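Local atomic coordinates of putative acetamidase/formamidase (Yersinia enterocolitica subsp. palearctica serotype O:3, PDB entry 5UBU), a protein that probably hydrolyses carbon-nitrogen bonds in linear amides such as acetamide or formamide. Residues P111-H125 / P141-S153. Numbering follows the deposited sequence.
Sequences PRGVNPHGICAMIPH and PLPEKVRMIKLDS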
loop_
_atom_site.group_PDB
_atom_site.type_symbol
_atom_site.label_atom_id
_atom_site.label_comp_id
_atom_site.label_asym_id
_atom_site.label_seq_id
_atom_site.Cartn_x
_atom_site.Cartn_y
_atom_site.Cartn_z
ATOM N N PRO B 111 35.513 -7.600 -10.715
ATOM C CA PRO B 111 35.128 -6.767 -11.858
ATOM C C PRO B 111 35.777 -7.309 -13.120
ATOM O O PRO B 111 36.912 -7.782 -13.073
ATOM C CB PRO B 111 35.651 -5.372 -11.493
ATOM C CG PRO B 111 36.674 -5.590 -10.436
ATOM C CD PRO B 111 36.337 -6.869 -9.734
ATOM N N ARG B 112 35.047 -7.250 -14.228
ATOM C CA ARG B 112 35.512 -7.773 -15.505
ATOM C C ARG B 112 35.896 -6.649 -16.456
ATOM O O ARG B 112 35.244 -5.608 -16.484
ATOM C CB ARG B 112 34.401 -8.647 -16.101
ATOM C CG ARG B 112 34.813 -9.500 -17.292
ATOM C CD ARG B 112 33.751 -10.541 -17.597
ATOM N NE ARG B 112 32.473 -9.948 -17.981
ATOM C CZ ARG B 112 32.109 -9.629 -19.229
ATOM N NH1 ARG B 112 32.909 -9.859 -20.267
ATOM N NH2 ARG B 112 30.907 -9.092 -19.445
ATOM N N GLY B 113 36.968 -6.871 -17.212
ATOM C CA GLY B 113 37.484 -5.889 -18.176
ATOM C C GLY B 113 38.669 -5.103 -17.655
ATOM O O GLY B 113 38.907 -5.046 -16.456
ATOM N N VAL B 114 39.426 -4.511 -18.581
ATOM C CA VAL B 114 40.593 -3.684 -18.239
ATOM C C VAL B 114 40.102 -2.295 -17.801
ATOM O O VAL B 114 39.292 -1.677 -18.495
ATOM C CB VAL B 114 41.549 -3.545 -19.439
ATOM C CG1 VAL B 114 42.777 -2.720 -19.067
ATOM C CG2 VAL B 114 41.961 -4.923 -19.944
ATOM N N ASN B 115 40.611 -1.811 -16.665
ATOM C CA ASN B 115 40.212 -0.501 -16.102
ATOM C C ASN B 115 38.690 -0.490 -15.998
ATOM O O ASN B 115 38.012 0.328 -16.626
ATOM C CB ASN B 115 40.764 0.660 -16.952
ATOM C CG ASN B 115 42.278 0.764 -16.879
ATOM O OD1 ASN B 115 42.867 0.493 -15.833
ATOM N ND2 ASN B 115 42.917 1.191 -17.980
ATOM N N PRO B 116 38.150 -1.410 -15.174
ATOM C CA PRO B 116 36.700 -1.576 -15.026
ATOM C C PRO B 116 35.978 -0.418 -14.366
ATOM O O PRO B 116 36.492 0.194 -13.422
ATOM C CB PRO B 116 36.592 -2.817 -14.141
ATOM C CG PRO B 116 37.827 -2.794 -13.318
ATOM C CD PRO B 116 38.898 -2.199 -14.164
ATOM N N HIS B 117 34.783 -0.133 -14.863
ATOM C CA HIS B 117 33.956 0.923 -14.302
ATOM C C HIS B 117 32.548 0.425 -13.997
ATOM O O HIS B 117 31.982 -0.362 -14.754
ATOM C CB HIS B 117 33.861 2.149 -15.228
ATOM C CG HIS B 117 35.154 2.888 -15.403
ATOM N ND1 HIS B 117 36.050 2.584 -16.403
ATOM C CD2 HIS B 117 35.686 3.938 -14.717
ATOM C CE1 HIS B 117 37.074 3.418 -16.338
ATOM N NE2 HIS B 117 36.875 4.251 -15.332
ATOM N N GLY B 118 32.021 0.879 -12.864
ATOM C CA GLY B 118 30.659 0.593 -12.447
ATOM C C GLY B 118 29.842 1.794 -12.890
ATOM O O GLY B 118 30.403 2.817 -13.229
ATOM N N ILE B 119 28.518 1.678 -12.872
ATOM C CA ILE B 119 27.635 2.768 -13.296
ATOM C C ILE B 119 26.406 2.918 -12.421
ATOM O O ILE B 119 25.707 1.949 -12.171
ATOM C CB ILE B 119 27.107 2.515 -14.725
ATOM C CG1 ILE B 119 28.274 2.444 -15.723
ATOM C CG2 ILE B 119 26.182 3.645 -15.174
ATOM C CD1 ILE B 119 27.880 1.933 -17.107
ATOM N N CYS B 120 26.152 4.132 -11.958
ATOM C CA CYS B 120 24.950 4.434 -11.195
ATOM C C CYS B 120 24.213 5.440 -12.062
ATOM O O CYS B 120 24.833 6.338 -12.642
ATOM C CB CYS B 120 25.242 5.032 -9.825
ATOM S SG CYS B 120 23.712 5.418 -8.913
ATOM N N ALA B 121 22.895 5.296 -12.161
ATOM C CA ALA B 121 22.107 6.189 -12.997
ATOM C C ALA B 121 20.739 6.501 -12.439
ATOM O O ALA B 121 20.144 5.691 -11.724
ATOM C CB ALA B 121 21.958 5.580 -14.389
HETATM N N MSE B 122 20.264 7.694 -12.782
HETATM C CA MSE B 122 18.951 8.172 -12.393
HETATM C C MSE B 122 18.187 8.153 -13.676
HETATM O O MSE B 122 18.332 9.033 -14.515
HETATM C CB MSE B 122 19.007 9.563 -11.800
HETATM C CG MSE B 122 19.261 9.515 -10.301
HETATM SE SE MSE B 122 19.677 11.358 -9.686
HETATM C CE MSE B 122 17.889 12.136 -9.806
ATOM N N ILE B 123 17.394 7.106 -13.847
ATOM C CA ILE B 123 16.588 6.908 -15.037
ATOM C C ILE B 123 15.248 7.625 -14.867
ATOM O O ILE B 123 14.599 7.468 -13.829
ATOM C CB ILE B 123 16.363 5.406 -15.269
ATOM C CG1 ILE B 123 17.730 4.698 -15.363
ATOM C CG2 ILE B 123 15.509 5.182 -16.515
ATOM C CD1 ILE B 123 17.671 3.191 -15.473
ATOM N N PRO B 124 14.832 8.429 -15.863
ATOM C CA PRO B 124 13.547 9.110 -15.708
ATOM C C PRO B 124 12.379 8.138 -15.498
ATOM O O PRO B 124 12.332 7.076 -16.134
ATOM C CB PRO B 124 13.390 9.870 -17.025
ATOM C CG PRO B 124 14.798 10.165 -17.436
ATOM C CD PRO B 124 15.581 8.945 -17.026
ATOM N N HIS B 125 11.480 8.499 -14.584
ATOM C CA HIS B 125 10.300 7.701 -14.256
ATOM C C HIS B 125 10.634 6.335 -13.643
ATOM O O HIS B 125 9.863 5.378 -13.769
ATOM C CB HIS B 125 9.388 7.553 -15.480
ATOM C CG HIS B 125 9.048 8.860 -16.122
ATOM N ND1 HIS B 125 8.142 9.747 -15.571
ATOM C CD2 HIS B 125 9.495 9.434 -17.265
ATOM C CE1 HIS B 125 8.048 10.812 -16.346
ATOM N NE2 HIS B 125 8.852 10.645 -17.383
ATOM N N PRO B 141 9.957 14.409 -14.454
ATOM C CA PRO B 141 10.863 13.410 -13.913
ATOM C C PRO B 141 12.089 14.087 -13.312
ATOM O O PRO B 141 12.348 15.261 -13.577
ATOM C CB PRO B 141 11.248 12.589 -15.146
ATOM C CG PRO B 141 11.115 13.548 -16.289
ATOM C CD PRO B 141 9.959 14.425 -15.933
ATOM N N LEU B 142 12.828 13.344 -12.503
ATOM C CA LEU B 142 14.035 13.867 -11.881
ATOM C C LEU B 142 15.119 14.049 -12.935
ATOM O O LEU B 142 15.021 13.495 -14.035
ATOM C CB LEU B 142 14.542 12.909 -10.801
ATOM C CG LEU B 142 13.576 12.554 -9.673
ATOM C CD1 LEU B 142 14.292 11.602 -8.727
ATOM C CD2 LEU B 142 13.105 13.813 -8.953
ATOM N N PRO B 143 16.160 14.828 -12.612
ATOM C CA PRO B 143 17.215 15.003 -13.590
ATOM C C PRO B 143 17.798 13.678 -14.000
ATOM O O PRO B 143 17.865 12.727 -13.219
ATOM C CB PRO B 143 18.249 15.850 -12.850
ATOM C CG PRO B 143 17.431 16.645 -11.908
ATOM C CD PRO B 143 16.405 15.655 -11.419
ATOM N N GLU B 144 18.224 13.649 -15.240
ATOM C CA GLU B 144 18.771 12.474 -15.845
ATOM C C GLU B 144 20.281 12.471 -15.600
ATOM O O GLU B 144 21.010 13.200 -16.240
ATOM C CB GLU B 144 18.365 12.539 -17.315
ATOM C CG GLU B 144 18.452 11.244 -18.072
ATOM C CD GLU B 144 17.535 11.214 -19.293
ATOM O OE1 GLU B 144 17.484 10.148 -19.928
ATOM O OE2 GLU B 144 16.856 12.220 -19.607
ATOM N N LYS B 145 20.723 11.677 -14.625
ATOM C CA LYS B 145 22.144 11.575 -14.254
ATOM C C LYS B 145 22.790 10.204 -14.456
ATOM O O LYS B 145 22.132 9.169 -14.400
ATOM C CB LYS B 145 22.362 12.005 -12.794
ATOM C CG LYS B 145 22.799 13.442 -12.575
ATOM C CD LYS B 145 21.789 14.496 -12.982
ATOM C CE LYS B 145 22.470 15.869 -13.047
ATOM N NZ LYS B 145 23.205 16.239 -11.801
ATOM N N VAL B 146 24.104 10.240 -14.663
ATOM C CA VAL B 146 24.935 9.059 -14.848
ATOM C C VAL B 146 26.282 9.294 -14.164
ATOM O O VAL B 146 26.891 10.363 -14.306
ATOM C CB VAL B 146 25.208 8.768 -16.348
ATOM C CG1 VAL B 146 26.169 7.597 -16.517
ATOM C CG2 VAL B 146 23.903 8.498 -17.081
ATOM N N ARG B 147 26.740 8.289 -13.429
ATOM C CA ARG B 147 28.025 8.341 -12.756
ATOM C C ARG B 147 28.851 7.141 -13.197
ATOM O O ARG B 147 28.386 6.020 -13.090
ATOM C CB ARG B 147 27.846 8.301 -11.253
ATOM C CG ARG B 147 27.241 9.541 -10.622
ATOM C CD ARG B 147 28.106 10.795 -10.782
ATOM N NE ARG B 147 29.538 10.484 -10.781
ATOM C CZ ARG B 147 30.292 10.238 -9.707
ATOM N NH1 ARG B 147 29.782 10.238 -8.482
ATOM N NH2 ARG B 147 31.588 9.977 -9.860
HETATM N N MSE B 148 30.057 7.393 -13.714
HETATM C CA MSE B 148 30.987 6.346 -14.149
HETATM C C MSE B 148 31.939 6.263 -12.993
HETATM O O MSE B 148 32.715 7.170 -12.755
HETATM C CB MSE B 148 31.754 6.743 -15.390
HETATM C CG MSE B 148 30.862 6.828 -16.620
HETATM SE SE MSE B 148 30.655 5.001 -17.292
HETATM C CE MSE B 148 32.430 4.605 -18.030
ATOM N N ILE B 149 31.870 5.175 -12.245
ATOM C CA ILE B 149 32.698 4.988 -11.072
ATOM C C ILE B 149 33.785 3.958 -11.309
ATOM O O ILE B 149 33.519 2.828 -11.694
ATOM C CB ILE B 149 31.846 4.508 -9.859
ATOM C CG1 ILE B 149 30.596 5.376 -9.667
ATOM C CG2 ILE B 149 32.699 4.414 -8.601
ATOM C CD1 ILE B 149 30.872 6.851 -9.741
ATOM N N LYS B 150 35.018 4.359 -11.048
ATOM C CA LYS B 150 36.166 3.482 -11.195
ATOM C C LYS B 150 36.077 2.531 -10.014
ATOM O O LYS B 150 35.570 2.895 -8.959
ATOM C CB LYS B 150 37.438 4.323 -11.122
ATOM C CG LYS B 150 38.716 3.729 -11.685
ATOM C CD LYS B 150 39.835 4.794 -11.593
ATOM C CE LYS B 150 40.937 4.641 -12.648
ATOM N NZ LYS B 150 40.417 4.958 -14.016
ATOM N N LEU B 151 36.526 1.300 -10.186
ATOM C CA LEU B 151 36.463 0.341 -9.082
ATOM C C LEU B 151 37.472 -0.777 -9.214
ATOM O O LEU B 151 38.048 -0.969 -10.275
ATOM C CB LEU B 151 35.024 -0.196 -8.905
ATOM C CG LEU B 151 34.224 -0.762 -10.091
ATOM C CD1 LEU B 151 34.817 -2.051 -10.604
ATOM C CD2 LEU B 151 32.788 -1.014 -9.678
ATOM N N ASP B 152 37.721 -1.455 -8.098
ATOM C CA ASP B 152 38.636 -2.592 -8.054
ATOM C C ASP B 152 38.118 -3.591 -7.006
ATOM O O ASP B 152 37.059 -3.368 -6.406
ATOM C CB ASP B 152 40.101 -2.146 -7.827
ATOM C CG ASP B 152 40.324 -1.419 -6.506
ATOM O OD1 ASP B 152 39.616 -1.686 -5.514
ATOM O OD2 ASP B 152 41.263 -0.602 -6.445
ATOM N N SER B 153 38.858 -4.680 -6.789
ATOM C CA SER B 153 38.458 -5.729 -5.830
ATOM C C SER B 153 38.434 -5.298 -4.361
ATOM O O SER B 153 38.033 -6.076 -3.497
ATOM C CB SER B 153 39.407 -6.932 -5.967
ATOM O OG SER B 153 40.745 -6.563 -5.643
#
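Gly118 N donates to Ile149 O at 2.7 Å in the antiparallel pairing of strands 117-122 and 145-151, the first two strands of a small four-stranded sheet. Gly118 and Ile149 form one hydrogen-bonded pair, and Cys120 and Arg147 form the next. Packing is tight at three apolar places. Ile119 and Met148, a selenomethionine, run side by side, CG1 lying 3.8 Å from SE. Ile119 also packs on Phe64, and its side chain is about 9 Å from a bound sodium ion. Toward Pro111, Leu151 has CG between its backbone N and carbonyl carbon (chi1 51°); its CD1 meets Pro111 CB at 3.5 Å, while CD2 lies over the backbone of Gly118. At the far end selenomethionine Met122 bends at chi3 and brings CE to within 3.6 Å of Leu142 CB, beside Trp297 of the second subunit. The polar groups are more open to solvent. The His117 ring lies against the Lys150 backbone, CD2 3.6 Å from Lys150 CA, and Arg147 turns outward to a salt bridge with Glu71 and a cation-pi contact with Trp158. Glu144, bonded through OE1 to Ser76 N, lies along the Pro124 ring. Past it, Pro141 sets CB over one face of the His125 ring, 4.0 Å from the centroid.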